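Local coordinates for protein glycosaminoglycan xylosylkinase (Hydra vulgaris, PDB 5XOM) that probably phosphorylates a xylose in the linkage region of proteoglycan glycosaminoglycans, as a Fam20 kinase with a protein-kinase-like fold, at residues E135-F139 with P151-G155; L145-R149 with R322-R328; N303-K309 with R366-L370; L315-L321 with A374-C378; S338-D344 with L361-D365. All blocks are in the same frame, centred on the assembly; numbering follows the deposited sequence.

In the fold
The five contacts join the strand-rich part of a kinase-like fold to its helical part. Contact 1 packs the helix that carries Glu135, whose salt bridge to Lys111 recalls the lysine-glutamate pair of protein kinases, onto the sheet. The first segment of contact 2 lies in the chain between the two segments of contact 1; the contact joins this loop to helix 323-334, its centre about 19 Å from that of contact 1. Contacts 5, 3 and 4 use successive parts of the long helix 358-382, with about 12 Å and then about 17 Å between successive centres. Leu343 of contact 5 touches Ala137 of contact 1, Leu339 packs on Leu145 of contact 2, and Tyr326 of contact 2 lies against Leu321 of contact 4.

Contact 1. Residues E135-F139 with P151-G155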
# COMPACT_ATOMS: atom_id res chain seq x y z
N GLU A 135 -10.14 20.66 -8.79
CA GLU A 135 -9.25 20.15 -7.75
C GLU A 135 -9.39 18.64 -7.62
O GLU A 135 -8.39 17.93 -7.47
CB GLU A 135 -9.55 20.81 -6.39
CG GLU A 135 -9.16 22.28 -6.28
CD GLU A 135 -7.67 22.52 -6.00
OE1 GLU A 135 -6.83 21.61 -6.19
OE2 GLU A 135 -7.33 23.65 -5.59
N ILE A 136 -10.62 18.13 -7.67
CA ILE A 136 -10.85 16.69 -7.58
C ILE A 136 -10.21 15.97 -8.76
O ILE A 136 -9.48 14.99 -8.60
CB ILE A 136 -12.35 16.39 -7.48
CG1 ILE A 136 -12.93 17.03 -6.23
CG2 ILE A 136 -12.60 14.88 -7.47
CD1 ILE A 136 -14.43 17.12 -6.23
N ALA A 137 -10.48 16.46 -9.98
CA ALA A 137 -9.94 15.81 -11.17
C ALA A 137 -8.42 15.88 -11.19
O ALA A 137 -7.75 14.91 -11.54
CB ALA A 137 -10.53 16.44 -12.42
N ALA A 138 -7.85 17.03 -10.80
CA ALA A 138 -6.40 17.17 -10.83
C ALA A 138 -5.73 16.23 -9.83
O ALA A 138 -4.65 15.69 -10.10
CB ALA A 138 -6.01 18.62 -10.54
N PHE A 139 -6.35 16.02 -8.67
CA PHE A 139 -5.75 15.12 -7.69
C PHE A 139 -5.71 13.69 -8.21
O PHE A 139 -4.68 13.02 -8.13
CB PHE A 139 -6.49 15.22 -6.36
CG PHE A 139 -6.36 13.99 -5.51
CD1 PHE A 139 -5.14 13.65 -4.95
CD2 PHE A 139 -7.46 13.19 -5.27
CE1 PHE A 139 -5.02 12.51 -4.17
CE2 PHE A 139 -7.35 12.05 -4.49
CZ PHE A 139 -6.13 11.71 -3.94
N PRO A 151 -2.02 16.91 -2.78
CA PRO A 151 -2.69 16.52 -1.55
C PRO A 151 -4.11 15.91 -1.87
O PRO A 151 -4.72 16.31 -2.85
CB PRO A 151 -2.83 17.81 -0.75
CG PRO A 151 -2.18 18.87 -1.54
CD PRO A 151 -1.82 18.36 -2.89
N PRO A 152 -4.54 14.98 -1.04
CA PRO A 152 -5.88 14.37 -1.26
C PRO A 152 -7.01 15.40 -1.32
O PRO A 152 -7.06 16.36 -0.54
CB PRO A 152 -6.04 13.44 -0.05
CG PRO A 152 -4.63 13.07 0.33
CD PRO A 152 -3.69 14.15 -0.16
N VAL A 153 -7.94 15.17 -2.25
CA VAL A 153 -9.12 16.02 -2.46
C VAL A 153 -10.36 15.14 -2.51
O VAL A 153 -10.36 14.09 -3.17
CB VAL A 153 -9.00 16.84 -3.76
CG1 VAL A 153 -10.20 17.76 -3.92
CG2 VAL A 153 -7.68 17.62 -3.80
N VAL A 154 -11.43 15.58 -1.86
CA VAL A 154 -12.71 14.89 -1.94
C VAL A 154 -13.83 15.89 -2.18
O VAL A 154 -13.79 17.02 -1.68
CB VAL A 154 -12.99 14.06 -0.67
CG1 VAL A 154 -13.61 14.92 0.44
CG2 VAL A 154 -13.90 12.92 -0.99
N GLY A 155 -14.82 15.47 -2.98
CA GLY A 155 -16.04 16.23 -3.10
C GLY A 155 -16.97 15.97 -1.94
O GLY A 155 -16.95 14.90 -1.32
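Val153 is the bump of this interface, and Ile136 and Phe139, one helical turn apart, form the hollow that takes it. The arrangement is a helix laid against a sheet: helix 132-144 crosses strand 153-159, within this chain an outermost strand of the five-stranded antiparallel sheet, and the short axes come within 7.5 Å. The two branches of Val153 divide the hollow. CG1 meets Ile136 CG1 at 3.6 Å, while CG2 rests 3.7 Å from Phe139 CB and also touches Glu135 O. The Phe139 ring reaches over the chain before the strand, its CG anti to the backbone N (chi1 156°), and one face lies on Pro152. There Pro152 CA makes a CH-pi contact, 3.8 Å from the ring centroid, with Val153 N over the same face. Replacing Phe139 with an alanine would probably open a gap above Pro152 and remove support from one flank of Val153. Glu135 sends its carboxylate to Lys111, a salt bridge reminiscent of the helix-to-strand ion pair of protein kinases, and Leu74 of helix 67-79 touches Phe139 and Pro152. Farther along the strand, Ile136 CD1 sits on a glycine, 3.6 Å from Gly155 CA.

Contact 2. Residues L145-R149 with R322-R328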
# COMPACT_ATOMS: atom_id res chain seq x y z
N LEU A 145 -1.12 9.60 -13.31
CA LEU A 145 0.11 9.79 -14.06
C LEU A 145 1.36 9.44 -13.26
O LEU A 145 2.47 9.53 -13.81
CB LEU A 145 0.23 11.24 -14.55
CG LEU A 145 -0.83 11.77 -15.51
CD1 LEU A 145 -0.68 13.28 -15.67
CD2 LEU A 145 -0.75 11.05 -16.86
N GLY A 146 1.22 9.04 -12.00
CA GLY A 146 2.36 8.63 -11.21
C GLY A 146 3.19 9.76 -10.64
O GLY A 146 4.32 9.52 -10.21
N PHE A 147 2.67 10.99 -10.62
CA PHE A 147 3.40 12.09 -10.01
C PHE A 147 3.34 12.01 -8.49
O PHE A 147 4.35 12.20 -7.81
CB PHE A 147 2.86 13.43 -10.51
CG PHE A 147 3.22 13.75 -11.93
CD1 PHE A 147 4.52 13.60 -12.38
CD2 PHE A 147 2.26 14.20 -12.82
CE1 PHE A 147 4.86 13.90 -13.70
CE2 PHE A 147 2.59 14.50 -14.13
CZ PHE A 147 3.89 14.34 -14.57
N TYR A 148 2.15 11.75 -7.93
CA TYR A 148 1.94 11.61 -6.49
C TYR A 148 2.39 12.86 -5.72
O TYR A 148 2.94 12.77 -4.62
CB TYR A 148 2.62 10.35 -5.94
CG TYR A 148 2.06 9.06 -6.55
CD1 TYR A 148 0.78 8.62 -6.23
CD2 TYR A 148 2.80 8.31 -7.45
CE1 TYR A 148 0.26 7.47 -6.78
CE2 TYR A 148 2.28 7.15 -8.01
CZ TYR A 148 1.01 6.73 -7.67
OH TYR A 148 0.50 5.59 -8.23
N ARG A 149 2.12 14.04 -6.27
CA ARG A 149 2.52 15.32 -5.70
C ARG A 149 1.36 16.21 -5.29
O ARG A 149 1.59 17.40 -5.01
CB ARG A 149 3.39 16.09 -6.68
CG ARG A 149 4.54 15.28 -7.09
CD ARG A 149 5.33 15.84 -8.22
NE ARG A 149 6.08 14.71 -8.73
CZ ARG A 149 6.96 14.74 -9.71
NH1 ARG A 149 7.28 15.88 -10.33
NH2 ARG A 149 7.54 13.61 -10.05
N ARG A 322 12.43 14.20 -17.51
CA ARG A 322 12.82 13.14 -16.60
C ARG A 322 12.42 11.78 -17.15
O ARG A 322 11.33 11.61 -17.69
CB ARG A 322 12.19 13.37 -15.23
CG ARG A 322 12.31 12.18 -14.29
CD ARG A 322 11.90 12.56 -12.87
NE ARG A 322 12.80 13.54 -12.27
CZ ARG A 322 12.41 14.70 -11.78
NH1 ARG A 322 11.12 15.06 -11.81
NH2 ARG A 322 13.29 15.54 -11.24
N SER A 323 13.32 10.81 -16.99
CA SER A 323 13.15 9.51 -17.62
C SER A 323 11.88 8.81 -17.14
O SER A 323 11.13 8.27 -17.95
CB SER A 323 14.38 8.64 -17.37
OG SER A 323 14.21 7.34 -17.92
N SER A 324 11.65 8.78 -15.82
CA SER A 324 10.45 8.12 -15.30
C SER A 324 9.18 8.76 -15.84
O SER A 324 8.19 8.06 -16.11
CB SER A 324 10.45 8.12 -13.77
OG SER A 324 10.60 9.42 -13.24
N THR A 325 9.17 10.08 -15.98
CA THR A 325 8.00 10.77 -16.54
C THR A 325 7.76 10.32 -17.98
O THR A 325 6.62 10.01 -18.36
CB THR A 325 8.20 12.28 -16.48
OG1 THR A 325 8.41 12.68 -15.12
CG2 THR A 325 6.97 13.01 -17.01
N TYR A 326 8.82 10.27 -18.79
CA TYR A 326 8.69 9.83 -20.17
C TYR A 326 8.14 8.41 -20.25
O TYR A 326 7.26 8.12 -21.06
CB TYR A 326 10.05 9.91 -20.86
CG TYR A 326 10.10 9.38 -22.27
CD1 TYR A 326 9.36 9.98 -23.29
CD2 TYR A 326 10.89 8.29 -22.60
CE1 TYR A 326 9.41 9.50 -24.59
CE2 TYR A 326 10.95 7.80 -23.89
CZ TYR A 326 10.21 8.41 -24.88
OH TYR A 326 10.26 7.92 -26.17
N ASN A 327 8.66 7.51 -19.41
CA ASN A 327 8.19 6.13 -19.42
C ASN A 327 6.71 6.04 -19.09
O ASN A 327 5.97 5.28 -19.74
CB ASN A 327 9.02 5.29 -18.45
CG ASN A 327 10.46 5.15 -18.89
OD1 ASN A 327 10.76 5.19 -20.08
ND2 ASN A 327 11.36 4.99 -17.92
N ARG A 328 6.25 6.80 -18.10
CA ARG A 328 4.83 6.74 -17.74
C ARG A 328 3.96 7.37 -18.82
O ARG A 328 2.86 6.87 -19.11
CB ARG A 328 4.60 7.42 -16.39
CG ARG A 328 5.40 6.79 -15.24
CD ARG A 328 4.88 7.22 -13.85
NE ARG A 328 4.95 8.66 -13.64
CZ ARG A 328 6.00 9.30 -13.14
NH1 ARG A 328 7.09 8.63 -12.79
NH2 ARG A 328 5.97 10.62 -12.99
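Arg328 reaches from helix 323-334 to the loop 145-149 and donates from NE to Leu145 O, a 2.6 Å bond with an N-H...O angle of 151°. The arginine chain bends about its CG-CD bond (chi3 -60°), which brings NE to this oxygen. The donor lies in the carbonyl plane, on a lone pair, and the oxygen in turn lies near the guanidinium plane. Gly146 O covers the centre of one guanidinium face, 3.4 Å from Arg328 CZ, and Thr325 CA lies over the opposite face toward its rim, so the group is sandwiched between the loop and its own helix. At the guanidinium edge stands Phe147, whose CD1 is 3.4 Å from Arg328 NH2; the two planes are nearly perpendicular. Thr325 meets the neighbouring edge of this ring, OG1 near the ring plane and 4.0 Å from Phe147 CE1. Helix 132-144 ends here in a Schellman motif, Gly146 taking the positive phi (79°), and the carbonyls of Leu145 and Gly146 lie at this turn. Glycine suits the place twice over, since a CB would point toward Arg328 and probably collide with its CD. A further layer is set by Arg149, which donates from NE to Phe147 O at 3.2 Å, from above the carbonyl plane, while Phe147 CD1 lies over its guanidinium face. Arg149 NH1 and Arg322 NH1 approach to 4.2 Å because both form salt bridges with Asp265 of helix 259-273. The same aspartate accepts a hydrogen bond from Thr325 OG1, and Arg322 also pairs with Asp262 and Asp391.

Contact 3. Residues N303-K309 with R366-L370; sequences NPFVDEK and RRLLL
Two neighbouring arginines converge on Asp307 by different routes. Arg366 leaves its helix with CG anti to the backbone N and then bends about the CG-CD bond (chi3 67°), which turns the guanidinium side-on to the carboxylate. Arg367 instead places CG beside its backbone N and runs extended as far as NE, bringing a second guanidinium to the same acid. Arg366 grips with two nitrogens: NE bonds Asp307 OD1 at 2.9 Å and NH2 bonds Asp307 OD2, also at 2.9 Å, each on a syn lone pair and with the flat groups nearly coplanar. Arg367 NE comes to Asp307 OD2 at 2.8 Å from above the carboxylate plane, its guanidinium standing 79° from the carboxylate. OD2 therefore accepts twice and OD1 once, a salt-bridge network that would be expected to favour the charged acid and to fix its rotation. The same arginines also hold the loop backbone. Arg366 NH2 donates to Pro304 O at 2.7 Å, and water 2 links that oxygen to Arg366 NH1; Arg367 NH2 makes weak bonds to Asn303 O and Val306 O. Within the loop, Asn303 OD1 accepts from Phe305 N, an Asx turn. Leu370 CD1 lies against the carboxylate, 3.4 Å from Asp307 OD1. The network thus ties the irregular chain before helix 313-318 to the long helix 358-382, while Arg367 passes on to Leu272 O of helix 259-273 and, with Leu370, packs on Phe271 there.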
# COMPACT_ATOMS: atom_id res chain seq x y z
N ASN A 303 -11.94 25.47 -20.10
CA ASN A 303 -12.40 25.42 -21.48
C ASN A 303 -11.89 24.14 -22.14
O ASN A 303 -10.68 23.98 -22.34
CB ASN A 303 -11.96 26.66 -22.28
CG ASN A 303 -12.45 26.64 -23.74
OD1 ASN A 303 -12.80 25.60 -24.31
ND2 ASN A 303 -12.58 27.83 -24.30
N PRO A 304 -12.78 23.22 -22.49
CA PRO A 304 -12.34 21.93 -23.04
C PRO A 304 -11.94 21.99 -24.51
O PRO A 304 -11.51 20.97 -25.06
CB PRO A 304 -13.59 21.06 -22.87
CG PRO A 304 -14.72 22.04 -23.03
CD PRO A 304 -14.25 23.32 -22.41
N PHE A 305 -12.11 23.14 -25.16
CA PHE A 305 -11.86 23.25 -26.60
C PHE A 305 -10.55 23.94 -26.93
O PHE A 305 -10.15 23.95 -28.10
CB PHE A 305 -13.03 23.99 -27.29
CG PHE A 305 -14.38 23.44 -26.92
CD1 PHE A 305 -14.71 22.13 -27.18
CD2 PHE A 305 -15.35 24.27 -26.36
CE1 PHE A 305 -15.96 21.62 -26.83
CE2 PHE A 305 -16.61 23.79 -26.03
CZ PHE A 305 -16.91 22.45 -26.27
N VAL A 306 -9.88 24.53 -25.94
CA VAL A 306 -8.66 25.30 -26.16
C VAL A 306 -7.53 24.62 -25.41
O VAL A 306 -7.67 24.23 -24.24
CB VAL A 306 -8.83 26.75 -25.68
CG1 VAL A 306 -7.52 27.53 -25.82
CG2 VAL A 306 -9.96 27.45 -26.44
N ASP A 307 -6.40 24.47 -26.09
CA ASP A 307 -5.17 23.94 -25.50
C ASP A 307 -4.13 25.05 -25.53
O ASP A 307 -3.68 25.46 -26.60
CB ASP A 307 -4.70 22.71 -26.27
CG ASP A 307 -5.84 21.75 -26.60
OD1 ASP A 307 -5.89 21.21 -27.73
OD2 ASP A 307 -6.72 21.54 -25.73
N GLU A 308 -3.74 25.54 -24.34
CA GLU A 308 -2.80 26.67 -24.26
C GLU A 308 -1.39 26.08 -24.20
O GLU A 308 -0.86 25.76 -23.13
CB GLU A 308 -3.10 27.56 -23.06
CG GLU A 308 -4.48 28.21 -23.07
CD GLU A 308 -4.50 29.55 -23.80
OE1 GLU A 308 -5.55 30.20 -23.82
OE2 GLU A 308 -3.46 29.97 -24.32
N LYS A 309 -0.77 25.97 -25.37
CA LYS A 309 0.56 25.36 -25.48
C LYS A 309 1.63 26.16 -24.76
O LYS A 309 2.67 25.61 -24.43
CB LYS A 309 0.92 25.16 -26.94
CG LYS A 309 0.13 24.05 -27.63
CD LYS A 309 0.55 23.90 -29.08
CE LYS A 309 -0.24 22.80 -29.76
NZ LYS A 309 0.07 22.68 -31.22
N ARG A 366 -6.61 14.51 -26.03
CA ARG A 366 -6.05 15.36 -27.08
C ARG A 366 -4.75 16.00 -26.64
O ARG A 366 -3.77 16.03 -27.40
CB ARG A 366 -7.07 16.43 -27.48
CG ARG A 366 -6.63 17.30 -28.65
CD ARG A 366 -7.73 18.27 -29.07
NE ARG A 366 -7.98 19.26 -28.03
CZ ARG A 366 -9.10 19.32 -27.31
NH1 ARG A 366 -10.08 18.45 -27.53
NH2 ARG A 366 -9.23 20.24 -26.36
N ARG A 367 -4.70 16.50 -25.41
CA ARG A 367 -3.51 17.21 -24.96
C ARG A 367 -2.36 16.25 -24.67
O ARG A 367 -1.19 16.65 -24.78
CB ARG A 367 -3.84 18.03 -23.72
CG ARG A 367 -4.71 19.24 -24.02
CD ARG A 367 -5.38 19.77 -22.77
NE ARG A 367 -6.45 20.69 -23.12
CZ ARG A 367 -7.39 21.10 -22.28
NH1 ARG A 367 -7.40 20.66 -21.03
NH2 ARG A 367 -8.33 21.94 -22.69
N LEU A 368 -2.65 14.99 -24.34
CA LEU A 368 -1.59 14.02 -24.16
C LEU A 368 -0.84 13.79 -25.46
O LEU A 368 0.40 13.72 -25.47
CB LEU A 368 -2.17 12.71 -23.61
CG LEU A 368 -1.22 11.51 -23.46
CD1 LEU A 368 -0.01 11.88 -22.62
CD2 LEU A 368 -1.96 10.33 -22.85
N LEU A 369 -1.56 13.71 -26.59
CA LEU A 369 -0.89 13.59 -27.88
C LEU A 369 -0.07 14.84 -28.19
O LEU A 369 1.00 14.74 -28.80
CB LEU A 369 -1.90 13.33 -28.99
CG LEU A 369 -2.62 11.98 -28.94
CD1 LEU A 369 -3.54 11.84 -30.14
CD2 LEU A 369 -1.61 10.84 -28.89
N LEU A 370 -0.58 16.02 -27.84
CA LEU A 370 0.19 17.24 -28.06
C LEU A 370 1.46 17.25 -27.22
O LEU A 370 2.48 17.81 -27.65
CB LEU A 370 -0.67 18.47 -27.76
CG LEU A 370 -1.94 18.65 -28.60
CD1 LEU A 370 -2.78 19.80 -28.05
CD2 LEU A 370 -1.59 18.87 -30.08
O HOH W 1 -9.83 21.71 -19.97
O HOH W 2 -12.62 18.62 -25.82

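Contact 4. Residues L315-L321 with A374-C378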
# COMPACT_ATOMS: atom_id res chain seq x y z
N LEU A 315 9.00 22.68 -21.00
CA LEU A 315 9.42 21.53 -21.78
C LEU A 315 9.88 21.93 -23.17
O LEU A 315 10.92 21.45 -23.64
CB LEU A 315 8.29 20.50 -21.87
CG LEU A 315 8.59 19.31 -22.79
CD1 LEU A 315 9.57 18.36 -22.13
CD2 LEU A 315 7.30 18.59 -23.14
N VAL A 316 9.15 22.82 -23.83
CA VAL A 316 9.44 23.16 -25.22
C VAL A 316 10.76 23.92 -25.33
O VAL A 316 11.54 23.69 -26.27
CB VAL A 316 8.27 23.96 -25.83
CG1 VAL A 316 8.65 24.50 -27.20
CG2 VAL A 316 7.03 23.07 -25.94
N GLN A 317 11.03 24.82 -24.39
CA GLN A 317 12.25 25.62 -24.48
C GLN A 317 13.46 24.89 -23.91
O GLN A 317 14.57 25.04 -24.43
CB GLN A 317 12.05 26.97 -23.79
CG GLN A 317 11.07 27.88 -24.54
CD GLN A 317 10.90 29.24 -23.89
OE1 GLN A 317 11.19 29.42 -22.71
NE2 GLN A 317 10.42 30.21 -24.66
N CYS A 318 13.28 24.08 -22.86
CA CYS A 318 14.40 23.39 -22.24
C CYS A 318 14.76 22.08 -22.92
O CYS A 318 15.94 21.70 -22.93
CB CYS A 318 14.11 23.12 -20.75
SG CYS A 318 13.96 24.61 -19.71
N CYS A 319 13.78 21.39 -23.50
CA CYS A 319 13.98 20.07 -24.09
C CYS A 319 14.77 19.15 -23.16
O CYS A 319 15.80 18.59 -23.53
CB CYS A 319 14.63 20.17 -25.47
SG CYS A 319 13.44 20.63 -26.76
N ARG A 320 14.32 19.08 -21.92
CA ARG A 320 14.77 18.08 -20.97
C ARG A 320 13.53 17.44 -20.36
O ARG A 320 12.51 18.10 -20.15
CB ARG A 320 15.66 18.71 -19.89
CG ARG A 320 16.87 19.45 -20.47
CD ARG A 320 17.55 20.34 -19.44
NE ARG A 320 18.00 19.59 -18.28
CZ ARG A 320 19.17 18.97 -18.21
NH1 ARG A 320 20.01 19.02 -19.24
NH2 ARG A 320 19.51 18.30 -17.11
N LEU A 321 13.61 16.14 -20.10
CA LEU A 321 12.46 15.42 -19.59
C LEU A 321 12.96 14.28 -18.73
O LEU A 321 13.82 13.50 -19.15
CB LEU A 321 11.58 14.88 -20.72
CG LEU A 321 10.35 14.05 -20.30
CD1 LEU A 321 9.44 14.84 -19.36
CD2 LEU A 321 9.57 13.57 -21.51
N ALA A 374 5.36 17.44 -28.69
CA ALA A 374 6.38 18.37 -28.21
C ALA A 374 7.66 17.63 -27.81
O ALA A 374 8.77 18.10 -28.08
CB ALA A 374 5.84 19.18 -27.04
N VAL A 375 7.51 16.47 -27.16
CA VAL A 375 8.67 15.69 -26.76
C VAL A 375 9.39 15.14 -27.99
O VAL A 375 10.62 15.21 -28.08
CB VAL A 375 8.25 14.56 -25.80
CG1 VAL A 375 9.37 13.55 -25.62
CG2 VAL A 375 7.82 15.14 -24.45
N GLU A 376 8.63 14.62 -28.96
CA GLU A 376 9.25 14.10 -30.17
C GLU A 376 9.96 15.21 -30.95
O GLU A 376 10.99 14.97 -31.58
CB GLU A 376 8.20 13.40 -31.04
CG GLU A 376 8.00 11.94 -30.64
CD GLU A 376 6.70 11.34 -31.16
OE1 GLU A 376 6.05 11.99 -32.01
OE2 GLU A 376 6.33 10.24 -30.71
N LYS A 377 9.41 16.43 -30.92
CA LYS A 377 10.11 17.55 -31.53
C LYS A 377 11.42 17.84 -30.81
O LYS A 377 12.42 18.20 -31.44
CB LYS A 377 9.23 18.80 -31.52
CG LYS A 377 9.94 20.02 -32.11
CD LYS A 377 9.04 21.24 -32.19
CE LYS A 377 9.65 22.29 -33.10
NZ LYS A 377 8.64 23.27 -33.59
N CYS A 378 11.44 17.71 -29.48
CA CYS A 378 12.69 17.87 -28.74
C CYS A 378 13.70 16.81 -29.15
O CYS A 378 14.89 17.11 -29.30
CB CYS A 378 12.43 17.80 -27.23
SG CYS A 378 11.86 19.35 -26.48
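Cys378 and Cys319 join helix 358-382 to the end of helix 313-318 through a disulfide. Cys378 CB lies 3.0 Å from Cys319 SG and 3.7 Å from Cys319 CB. SG lies anti to the carbonyl carbon (chi1 -82°), which points it at the other helix, and there it bonds Cys319 SG at 2.1 Å. The bridge has a left-handed twist, chi3 -78°. Beyond the bond, Cys378 SG lies 3.7 Å from Leu315 O, which is itself engaged by Cys319 N. Cys319 is the first residue beyond helix 313-318, with positive phi (47°); the covalent link thus joins a helix end to the side of a long helix in the helical part of this kinase-like fold. The residue before it, Cys318, forms a second disulfide, with Cys245. One turn back from Cys378, Val375 offers CG2 to two leucines: Leu315 CD2 at 3.7 Å and Leu321 CD2 at 3.8 Å, each side chain crossing the valine at about a right angle. Toward the exposed edge, Val316 CG2 touches Ala374 CB at 4.2 Å. Leu315 and Leu321 continue onto Ile264 and Ile268 of helix 259-273, and Val387 touches both cysteines.

Contact 5. Residues S338-D344 with L361-D365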
# COMPACT_ATOMS: atom_id res chain seq x y z
N SER A 338 -7.81 4.80 -22.95
CA SER A 338 -7.22 6.13 -22.99
C SER A 338 -7.07 6.70 -21.58
O SER A 338 -7.65 6.20 -20.60
CB SER A 338 -8.06 7.07 -23.85
OG SER A 338 -9.23 7.46 -23.15
N LEU A 339 -6.27 7.75 -21.48
CA LEU A 339 -6.06 8.43 -20.21
C LEU A 339 -7.38 8.88 -19.59
O LEU A 339 -7.58 8.77 -18.38
CB LEU A 339 -5.13 9.62 -20.42
CG LEU A 339 -4.64 10.36 -19.18
CD1 LEU A 339 -3.78 9.43 -18.35
CD2 LEU A 339 -3.85 11.59 -19.61
N SER A 340 -8.30 9.37 -20.42
CA SER A 340 -9.55 9.89 -19.88
C SER A 340 -10.48 8.77 -19.43
O SER A 340 -11.23 8.94 -18.47
CB SER A 340 -10.24 10.78 -20.91
OG SER A 340 -10.83 10.01 -21.96
N VAL A 341 -10.44 7.62 -20.12
CA VAL A 341 -11.25 6.49 -19.67
C VAL A 341 -10.77 6.01 -18.31
O VAL A 341 -11.57 5.78 -17.39
CB VAL A 341 -11.22 5.37 -20.72
CG1 VAL A 341 -11.71 4.06 -20.11
CG2 VAL A 341 -12.06 5.76 -21.93
N LEU A 342 -9.45 5.88 -18.13
CA LEU A 342 -8.91 5.46 -16.84
C LEU A 342 -9.16 6.52 -15.77
O LEU A 342 -9.43 6.18 -14.61
CB LEU A 342 -7.42 5.16 -16.96
CG LEU A 342 -7.04 3.98 -17.86
CD1 LEU A 342 -5.54 3.76 -17.85
CD2 LEU A 342 -7.76 2.72 -17.41
N LEU A 343 -9.06 7.80 -16.13
CA LEU A 343 -9.27 8.84 -15.12
C LEU A 343 -10.72 8.86 -14.65
O LEU A 343 -10.98 8.99 -13.45
CB LEU A 343 -8.86 10.22 -15.65
CG LEU A 343 -9.22 11.33 -14.66
CD1 LEU A 343 -8.27 11.32 -13.49
CD2 LEU A 343 -9.19 12.68 -15.34
N ASP A 344 -11.67 8.71 -15.57
CA ASP A 344 -13.06 8.80 -15.15
C ASP A 344 -13.47 7.63 -14.27
O ASP A 344 -14.37 7.78 -13.43
CB ASP A 344 -13.98 8.88 -16.36
CG ASP A 344 -15.33 9.47 -15.99
OD1 ASP A 344 -15.35 10.59 -15.45
OD2 ASP A 344 -16.36 8.82 -16.21
N LEU A 361 -12.85 15.45 -20.52
CA LEU A 361 -12.17 14.16 -20.54
C LEU A 361 -11.45 13.96 -21.87
O LEU A 361 -10.28 13.57 -21.90
CB LEU A 361 -13.18 13.03 -20.28
CG LEU A 361 -13.66 13.01 -18.83
CD1 LEU A 361 -14.89 12.14 -18.63
CD2 LEU A 361 -12.51 12.53 -17.93
N LEU A 362 -12.12 14.27 -22.98
CA LEU A 362 -11.49 14.12 -24.28
C LEU A 362 -10.42 15.18 -24.52
O LEU A 362 -9.50 14.95 -25.30
CB LEU A 362 -12.55 14.13 -25.39
CG LEU A 362 -13.48 12.93 -25.21
CD1 LEU A 362 -14.70 13.04 -26.11
CD2 LEU A 362 -12.71 11.61 -25.44
N ALA A 363 -10.52 16.34 -23.88
CA ALA A 363 -9.44 17.32 -23.99
C ALA A 363 -8.14 16.76 -23.40
O ALA A 363 -7.05 17.05 -23.91
CB ALA A 363 -9.84 18.62 -23.29
N LEU A 364 -8.25 15.98 -22.33
CA LEU A 364 -7.09 15.30 -21.74
C LEU A 364 -6.38 14.43 -22.76
O LEU A 364 -5.15 14.50 -22.92
CB LEU A 364 -7.55 14.45 -20.56
CG LEU A 364 -7.82 15.20 -19.27
CD1 LEU A 364 -8.36 14.23 -18.25
CD2 LEU A 364 -6.56 15.90 -18.78
N ASP A 365 -7.13 13.57 -23.46
CA ASP A 365 -6.52 12.67 -24.43
C ASP A 365 -5.92 13.45 -25.59
O ASP A 365 -4.84 13.11 -26.09
CB ASP A 365 -7.55 11.67 -24.95
CG ASP A 365 -8.13 10.82 -23.84
OD1 ASP A 365 -9.30 10.40 -23.97
OD2 ASP A 365 -7.42 10.56 -22.85
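Asp365 and the serines Ser338 and Ser340 hold together two helices, 339-347 and 358-382, that pack in the helical part of the kinase-like fold with their short axes 8.5 Å apart and an angle of 136° between directions. The polar end is gripped closely. Ser340 OG donates to Asp365 OD1 at 2.6 Å, and Ser338 OG, from the N-cap position of helix 339-347, donates to the same oxygen at 3.1 Å from the opposite face of the carboxylate. Asp365 OD2 takes Ser340 N at 2.8 Å on its syn lone pair. Three bonds thus fix the carboxylate beside the first turn of helix 339-347, whose amino end would be expected to favour the negative charge. In each serine OG sits between the backbone N and the carbonyl carbon, which turns both hydroxyls to the acid. A leucine in place of Asp365 would probably leave both hydroxyls and Ser340 N without this acceptor and free the serines to turn. In the middle the backbones come close, with Ser340 CB only 3.0 Å from Leu361 O. The buried flank is tight as well: Leu343 CD2 presses on Leu364 CD1 at 3.4 Å, the two side chains crossing at about a right angle, and Leu339 and Leu343 meet Leu144 of helix 132-144. Looser is exposed Leu362, whose CD2 only brushes Ser340 OG at 4.3 Å. At the partly exposed end, Asp344 bonds Tyr353 OH through OD2 and makes an ordinary contact through OD1, 3.6 Å from Leu361 CD1.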